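Local atomic coordinates of yeast glycogen phosphorylase (Saccharomyces cerevisiae, PDB entry 1YGP), a protein that belongs to the glycogen phosphorylases, carbohydrate phosphorylases of the GT-B clan, and holds a pyridoxal-5'-phosphate. Residues E562-W567 against K848-L853; I591-Y596 against I684-K689; L597-F602 against E837-R842. All blocks are in the same frame, centred on the assembly; numbering follows the deposited sequence.

Contact 1: residues E562-W567 against K848-L853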
# COMPACT_ATOMS: atom_id res chain seq x y z
N GLU A 562 30.33 -31.35 -33.93
CA GLU A 562 30.70 -30.26 -33.02
C GLU A 562 29.45 -29.47 -32.61
O GLU A 562 29.29 -29.11 -31.44
CB GLU A 562 31.67 -29.31 -33.71
N PHE A 563 28.52 -29.29 -33.56
CA PHE A 563 27.28 -28.58 -33.31
C PHE A 563 26.50 -29.34 -32.26
O PHE A 563 26.10 -28.75 -31.25
CB PHE A 563 26.44 -28.48 -34.57
CG PHE A 563 25.17 -27.66 -34.39
CD1 PHE A 563 25.25 -26.28 -34.25
CD2 PHE A 563 23.94 -28.30 -34.37
CE1 PHE A 563 24.09 -25.54 -34.10
CE2 PHE A 563 22.78 -27.54 -34.22
CZ PHE A 563 22.86 -26.17 -34.08
N LEU A 564 26.30 -30.64 -32.47
CA LEU A 564 25.60 -31.45 -31.49
C LEU A 564 26.29 -31.40 -30.14
O LEU A 564 25.60 -31.30 -29.11
CB LEU A 564 25.51 -32.88 -32.03
CG LEU A 564 24.17 -33.38 -32.61
CD1 LEU A 564 23.35 -32.26 -33.24
CD2 LEU A 564 24.47 -34.41 -33.67
N LYS A 565 27.62 -31.36 -30.08
CA LYS A 565 28.30 -31.26 -28.80
C LYS A 565 27.92 -29.95 -28.13
O LYS A 565 27.58 -29.92 -26.94
CB LYS A 565 29.81 -31.27 -28.97
N LYS A 566 27.87 -28.90 -28.94
CA LYS A 566 27.53 -27.58 -28.48
C LYS A 566 26.12 -27.52 -27.92
O LYS A 566 25.87 -27.02 -26.81
CB LYS A 566 27.70 -26.65 -29.65
CG LYS A 566 28.90 -25.74 -29.51
CD LYS A 566 30.20 -26.52 -29.58
CE LYS A 566 31.08 -25.93 -30.67
NZ LYS A 566 30.44 -26.07 -31.97
N TRP A 567 25.20 -28.13 -28.68
CA TRP A 567 23.79 -28.20 -28.35
C TRP A 567 23.65 -28.94 -27.04
O TRP A 567 22.88 -28.52 -26.17
CB TRP A 567 23.02 -28.94 -29.42
CG TRP A 567 21.54 -28.61 -29.44
CD1 TRP A 567 20.62 -29.38 -28.77
CD2 TRP A 567 20.95 -27.55 -30.11
NE1 TRP A 567 19.46 -28.82 -29.02
CE2 TRP A 567 19.60 -27.74 -29.80
CE3 TRP A 567 21.34 -26.49 -30.92
CZ2 TRP A 567 18.63 -26.87 -30.29
CZ3 TRP A 567 20.37 -25.61 -31.41
CH2 TRP A 567 19.02 -25.81 -31.09
N LYS A 848 16.74 -35.02 -32.59
CA LYS A 848 15.33 -34.73 -32.33
C LYS A 848 15.14 -33.35 -31.71
O LYS A 848 14.26 -32.57 -32.09
CB LYS A 848 14.73 -35.75 -31.40
CG LYS A 848 14.67 -37.12 -32.05
CD LYS A 848 14.06 -38.14 -31.12
CE LYS A 848 13.79 -39.36 -31.95
NZ LYS A 848 12.97 -40.28 -31.18
N SER A 849 16.03 -33.00 -30.78
CA SER A 849 16.04 -31.71 -30.13
C SER A 849 16.32 -30.56 -31.11
O SER A 849 15.56 -29.57 -31.12
CB SER A 849 17.09 -31.79 -29.02
OG SER A 849 17.15 -30.61 -28.25
N VAL A 850 17.35 -30.64 -31.98
CA VAL A 850 17.69 -29.58 -32.94
C VAL A 850 16.55 -29.40 -33.92
O VAL A 850 16.11 -28.29 -34.20
CB VAL A 850 18.98 -29.89 -33.73
CG1 VAL A 850 19.25 -28.79 -34.73
CG2 VAL A 850 20.19 -29.91 -32.80
N LEU A 851 16.01 -30.50 -34.42
CA LEU A 851 14.89 -30.41 -35.32
C LEU A 851 13.68 -29.81 -34.61
O LEU A 851 13.01 -29.00 -35.26
CB LEU A 851 14.60 -31.79 -35.87
CG LEU A 851 15.67 -32.26 -36.85
CD1 LEU A 851 15.39 -33.70 -37.18
CD2 LEU A 851 15.71 -31.36 -38.09
N SER A 852 13.40 -30.11 -33.34
CA SER A 852 12.31 -29.47 -32.61
C SER A 852 12.41 -27.95 -32.71
O SER A 852 11.51 -27.30 -33.25
CB SER A 852 12.36 -29.89 -31.14
OG SER A 852 11.85 -31.20 -30.98
N LEU A 853 13.56 -27.42 -32.29
CA LEU A 853 13.89 -26.00 -32.38
C LEU A 853 13.66 -25.39 -33.74
O LEU A 853 13.03 -24.35 -33.91
CB LEU A 853 15.33 -25.78 -32.06
CG LEU A 853 15.65 -25.13 -30.78
CD1 LEU A 853 15.32 -23.63 -30.89
CD2 LEU A 853 14.96 -25.93 -29.70
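The indole of W567 takes one methyl of V850 on a face and two other residues at its rim. CG2 of V850 sits over the bicyclic system, 3.6 Å above its plane, and only 12° off the normal of the five-membered ring, which meets the geometry of a CH-pi contact. At the edge, near the ring plane, S849 approaches the pyrrole side and CG of L853 lies 3.5 Å from CH2 of W567 on the benzo side. The phenyl ring of F563 is met differently: CG1 of V850, the branch anti to the backbone N, comes to its edge, with CE2 of F563 3.8 Å from that methyl. CG2 of V850, besides covering the indole, also reaches CE2 of F563 and CD1 of L564.

The indole N-H has a polar partner: NE1 of W567 donates to OG of S849 at 3.0 Å, with an N-H...O angle of 155° and the hydroxyl close to the ring plane. S849 OG is also hydrogen-bonded to the carbonyl of G733, so this buried hydroxyl links the indole to a further backbone group.

The two helical segments cross at 81° with their axes 11.1 Å apart. Helix 527-536 packs against F563, W567 and L853, while K848 and S852 of helix 842-856 touch L735 of strand 735-739.

Contact 2: residues I591-Y596 against I684-K689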
# COMPACT_ATOMS: atom_id res chain seq x y z
N ILE A 591 19.48 -32.50 -3.81
CA ILE A 591 18.68 -33.72 -3.89
C ILE A 591 19.28 -34.50 -5.05
O ILE A 591 19.65 -35.66 -4.93
CB ILE A 591 17.17 -33.49 -4.25
CG1 ILE A 591 16.51 -32.46 -3.33
CG2 ILE A 591 16.44 -34.84 -4.14
CD1 ILE A 591 16.53 -32.79 -1.83
N ILE A 592 19.40 -33.84 -6.22
CA ILE A 592 19.90 -34.50 -7.41
C ILE A 592 21.40 -34.66 -7.29
O ILE A 592 22.10 -33.72 -6.89
CB ILE A 592 19.54 -33.67 -8.66
CG1 ILE A 592 18.03 -33.70 -8.81
CG2 ILE A 592 20.21 -34.20 -9.92
CD1 ILE A 592 17.50 -32.83 -9.96
N ASN A 593 21.89 -35.85 -7.64
CA ASN A 593 23.31 -36.18 -7.59
C ASN A 593 24.06 -35.52 -8.75
O ASN A 593 23.98 -35.98 -9.89
CB ASN A 593 23.42 -37.69 -7.65
CG ASN A 593 24.83 -38.27 -7.53
OD1 ASN A 593 25.07 -39.09 -6.65
ND2 ASN A 593 25.78 -37.99 -8.40
N ARG A 594 24.83 -34.47 -8.48
CA ARG A 594 25.48 -33.71 -9.54
C ARG A 594 26.48 -34.46 -10.41
O ARG A 594 26.66 -34.13 -11.58
CB ARG A 594 26.15 -32.48 -8.93
CG ARG A 594 25.17 -31.67 -8.09
CD ARG A 594 25.79 -30.38 -7.61
NE ARG A 594 25.14 -29.25 -8.25
CZ ARG A 594 24.72 -28.18 -7.56
NH1 ARG A 594 24.88 -28.08 -6.25
NH2 ARG A 594 24.10 -27.21 -8.21
N GLU A 595 27.18 -35.49 -9.92
CA GLU A 595 28.09 -36.24 -10.78
C GLU A 595 27.22 -37.10 -11.68
O GLU A 595 26.17 -37.55 -11.21
N TYR A 596 27.50 -37.34 -12.95
CA TYR A 596 26.63 -38.22 -13.74
C TYR A 596 25.41 -37.51 -14.33
O TYR A 596 24.63 -38.11 -15.08
N ILE A 684 19.28 -48.42 -4.51
CA ILE A 684 19.21 -48.13 -5.93
C ILE A 684 20.22 -47.06 -6.32
O ILE A 684 20.11 -46.46 -7.39
CB ILE A 684 17.76 -47.70 -6.35
CG1 ILE A 684 17.23 -46.52 -5.55
CG2 ILE A 684 16.87 -48.91 -6.15
CD1 ILE A 684 15.92 -45.97 -6.12
N GLU A 685 21.16 -46.77 -5.42
CA GLU A 685 22.26 -45.84 -5.63
C GLU A 685 22.12 -44.66 -6.60
O GLU A 685 22.89 -44.46 -7.54
CB GLU A 685 23.48 -46.69 -6.00
N HIS A 686 21.11 -43.81 -6.36
CA HIS A 686 20.84 -42.61 -7.15
C HIS A 686 20.43 -42.87 -8.60
O HIS A 686 20.54 -41.99 -9.46
CB HIS A 686 22.05 -41.65 -7.20
CG HIS A 686 22.59 -41.27 -5.84
ND1 HIS A 686 23.86 -41.03 -5.52
CD2 HIS A 686 21.85 -41.13 -4.69
CE1 HIS A 686 23.91 -40.77 -4.24
NE2 HIS A 686 22.70 -40.83 -3.76
N LEU A 687 19.94 -44.06 -8.93
CA LEU A 687 19.47 -44.30 -10.27
C LEU A 687 18.14 -43.63 -10.48
O LEU A 687 17.80 -43.39 -11.64
CB LEU A 687 19.34 -45.79 -10.54
CG LEU A 687 20.50 -46.53 -11.16
CD1 LEU A 687 21.07 -45.75 -12.33
CD2 LEU A 687 21.61 -46.64 -10.16
N LEU A 688 17.41 -43.29 -9.41
CA LEU A 688 16.13 -42.59 -9.50
C LEU A 688 15.89 -41.60 -8.37
O LEU A 688 16.09 -41.95 -7.20
CB LEU A 688 14.97 -43.58 -9.48
CG LEU A 688 13.58 -43.05 -9.69
CD1 LEU A 688 13.41 -42.52 -11.11
CD2 LEU A 688 12.60 -44.16 -9.42
N LYS A 689 15.47 -40.37 -8.70
CA LYS A 689 15.10 -39.33 -7.74
C LYS A 689 13.75 -38.74 -8.15
O LYS A 689 13.44 -38.68 -9.35
CB LYS A 689 16.09 -38.17 -7.72
CG LYS A 689 17.49 -38.53 -7.25
CD LYS A 689 17.47 -38.82 -5.76
CE LYS A 689 18.76 -39.44 -5.25
NZ LYS A 689 19.90 -38.58 -5.51
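K689 folds its side chain toward the main chain of I591, and its ammonium group ends beside the carbonyl there. NZ of K689 donates to O of I591 at 3.0 Å; the C=O...N angle of 159° and a tilt of 17° from the carbonyl plane place the donor nearly in line with the C=O bond. Bends at chi2 and chi4, on either side of an extended chi3, bring NZ round to this oxygen. The aliphatic part of the lysine also passes the isoleucine, with CD of K689 4.4 Å from CG2 of I591, a loose approach. This hydrogen bond gives the buried lysine a main-chain acceptor in the loop between helix 562-584 and strand 601-606.

The second point of contact is N593 with H686. Their side chains cross at about a right angle, and the amide and imidazole planes are 54° apart. OD1 of N593 comes within 2.6 Å of ND1 of H686, from a direction oblique to the ring. The other end of the amide turns back into its own segment, where ND2 of N593 makes a weak bond to O of E595 at 2.9 Å.

H686 occupies the third position of a type I' beta turn from I684 to L687, which leads directly into strand 688-693. I592 packs on V579 and I582 of helix 562-584 and on V650 of strand 649-654. The contact thus joins a helix-to-strand loop to the entry of an outermost strand in the parallel sheet of a Rossmann-like domain, as expected of a GT-B fold.

Contact 3: residues L597-F602 against E837-R842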
# COMPACT_ATOMS: atom_id res chain seq x y z
N LEU A 597 25.25 -36.20 -14.09
CA LEU A 597 24.18 -35.37 -14.63
C LEU A 597 23.95 -35.45 -16.15
O LEU A 597 22.80 -35.55 -16.57
CB LEU A 597 24.49 -33.96 -14.24
CG LEU A 597 23.38 -32.97 -14.11
CD1 LEU A 597 22.46 -33.42 -12.99
CD2 LEU A 597 23.96 -31.61 -13.77
N ASP A 598 24.99 -35.48 -17.00
CA ASP A 598 24.80 -35.61 -18.45
C ASP A 598 24.15 -36.93 -18.83
O ASP A 598 23.63 -37.07 -19.93
CB ASP A 598 26.12 -35.51 -19.22
CG ASP A 598 25.99 -35.21 -20.72
OD1 ASP A 598 25.02 -34.58 -21.12
OD2 ASP A 598 26.87 -35.60 -21.49
N ASP A 599 24.16 -37.93 -17.96
CA ASP A 599 23.51 -39.18 -18.25
C ASP A 599 22.26 -39.28 -17.38
O ASP A 599 21.64 -40.35 -17.30
CB ASP A 599 24.53 -40.29 -17.98
CG ASP A 599 24.07 -41.70 -18.36
OD1 ASP A 599 23.75 -41.94 -19.53
OD2 ASP A 599 24.01 -42.54 -17.46
N THR A 600 21.82 -38.20 -16.73
CA THR A 600 20.62 -38.25 -15.93
C THR A 600 19.48 -37.67 -16.76
O THR A 600 19.54 -36.49 -17.13
CB THR A 600 20.78 -37.43 -14.66
OG1 THR A 600 21.96 -37.84 -13.98
CG2 THR A 600 19.60 -37.63 -13.74
N LEU A 601 18.44 -38.43 -17.10
CA LEU A 601 17.33 -37.88 -17.87
C LEU A 601 16.44 -37.12 -16.89
O LEU A 601 16.00 -37.65 -15.86
CB LEU A 601 16.47 -38.95 -18.54
CG LEU A 601 15.24 -38.51 -19.34
CD1 LEU A 601 15.60 -38.22 -20.79
CD2 LEU A 601 14.23 -39.63 -19.36
N PHE A 602 16.25 -35.85 -17.22
CA PHE A 602 15.34 -35.02 -16.48
C PHE A 602 13.98 -35.11 -17.17
O PHE A 602 13.79 -34.76 -18.34
CB PHE A 602 15.93 -33.61 -16.48
CG PHE A 602 16.99 -33.40 -15.39
CD1 PHE A 602 17.94 -34.37 -15.07
CD2 PHE A 602 17.01 -32.19 -14.69
CE1 PHE A 602 18.89 -34.12 -14.08
CE2 PHE A 602 17.97 -31.95 -13.70
CZ PHE A 602 18.91 -32.92 -13.40
N GLU A 837 16.84 -44.52 -26.12
CA GLU A 837 17.14 -43.41 -27.01
C GLU A 837 18.12 -42.45 -26.38
O GLU A 837 19.25 -42.33 -26.85
CB GLU A 837 15.88 -42.66 -27.34
CG GLU A 837 15.11 -43.11 -28.56
CD GLU A 837 15.68 -42.44 -29.79
OE1 GLU A 837 15.42 -41.25 -29.97
OE2 GLU A 837 16.40 -43.08 -30.55
N PHE A 838 17.74 -41.87 -25.24
CA PHE A 838 18.53 -40.86 -24.55
C PHE A 838 19.87 -41.37 -24.05
O PHE A 838 20.90 -40.75 -24.30
CB PHE A 838 17.71 -40.29 -23.36
CG PHE A 838 18.48 -39.33 -22.45
CD1 PHE A 838 18.67 -38.01 -22.81
CD2 PHE A 838 19.01 -39.80 -21.24
CE1 PHE A 838 19.39 -37.17 -21.97
CE2 PHE A 838 19.73 -38.95 -20.40
CZ PHE A 838 19.92 -37.63 -20.76
N HIS A 839 19.89 -42.47 -23.30
CA HIS A 839 21.16 -42.86 -22.70
C HIS A 839 22.09 -43.51 -23.71
O HIS A 839 23.27 -43.16 -23.80
CB HIS A 839 20.91 -43.81 -21.53
CG HIS A 839 20.22 -43.20 -20.32
ND1 HIS A 839 20.72 -42.50 -19.32
CD2 HIS A 839 18.88 -43.36 -20.06
CE1 HIS A 839 19.75 -42.24 -18.47
NE2 HIS A 839 18.65 -42.76 -18.93
N ASN A 840 21.55 -44.39 -24.54
CA ASN A 840 22.40 -45.19 -25.38
C ASN A 840 22.64 -44.60 -26.74
O ASN A 840 23.64 -44.95 -27.37
CB ASN A 840 21.82 -46.56 -25.55
CG ASN A 840 21.61 -47.25 -24.22
OD1 ASN A 840 22.34 -47.09 -23.24
ND2 ASN A 840 20.55 -48.04 -24.12
N GLN A 841 21.76 -43.77 -27.28
CA GLN A 841 22.07 -43.18 -28.57
C GLN A 841 21.70 -41.71 -28.68
O GLN A 841 20.93 -41.22 -29.51
CB GLN A 841 21.40 -44.02 -29.68
CG GLN A 841 19.97 -44.51 -29.58
CD GLN A 841 19.61 -45.46 -30.72
OE1 GLN A 841 20.36 -45.68 -31.67
NE2 GLN A 841 18.44 -46.08 -30.72
N ARG A 842 22.42 -40.98 -27.82
CA ARG A 842 22.28 -39.55 -27.68
C ARG A 842 22.45 -38.78 -28.98
O ARG A 842 21.78 -37.76 -29.13
CB ARG A 842 23.28 -39.09 -26.66
CG ARG A 842 23.15 -37.64 -26.22
CD ARG A 842 21.90 -37.35 -25.40
NE ARG A 842 21.85 -38.12 -24.17
CZ ARG A 842 22.63 -37.85 -23.12
NH1 ARG A 842 23.51 -36.83 -23.10
NH2 ARG A 842 22.54 -38.68 -22.08
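A histidine-carboxylate hydrogen bond and an arginine on a main-chain carbonyl join the approach to strand 601-606 to the junction of helices 820-840 and 842-856. ND1 of H839 donates to OD1 of D599 at 3.1 Å with an N-H...O angle of 163°. The oxygen lies in the imidazole plane, whereas the histidine meets it from above the carboxylate plane, the two planes being 72° apart.

R842 grips D598, the residue before D599: its NH2 donates to O of D598 at 2.9 Å, in the carbonyl plane. NH1 of R842 adds a weak bond to the same oxygen and a long, weak salt bridge to OD1 of D598 at 3.4 Å. Bends at chi2 and chi3 carry the arginine back to the end of the preceding helix, where NE of R842 bonds to O of F838 at 2.8 Å. The NE bond holds the inner side of the guanidinium while NH1 and NH2 face D598.

Strand 601-606 belongs to the parallel sheet of a Rossmann-like domain of the GT-B fold, and helix 820-840 ends against the approach to it. F838 fills the junction between two neighbours: the guanidinium of R842 lies over one face of its phenyl ring, and CD1 of L601 over the opposite face, 3.7 Å from the ring centroid and 19° off the normal. The imidazole of H839 turns a face to CD2 of F838, which sits 3.6 Å above its plane. W845 of helix 842-856 meets the F838 ring edge-to-face and also touches L601.

Overall arrangement
From the N terminus, the chain enters contact 1 at the start of helix 562-584, then passes 591-596 of contact 2 and 597-602 of contact 3, which runs into strand 601-606. Contact 2 closes first, at the turn and first residues of strand 688-693; contact 3 closes next at 837-842, and contact 1 last at 848-853. Contacts 2 and 3 are both nested inside the loop closed by contact 1, but cross each other. Contact 1 ties helix 562-584 to helix 842-856; contacts 2 and 3 tie the following loop and strand 601-606 to strand 688-693 and the end of helix 820-840, meeting where I592 packs on F602 and L597. A K848-E837 salt bridge connects contacts 1 and 3.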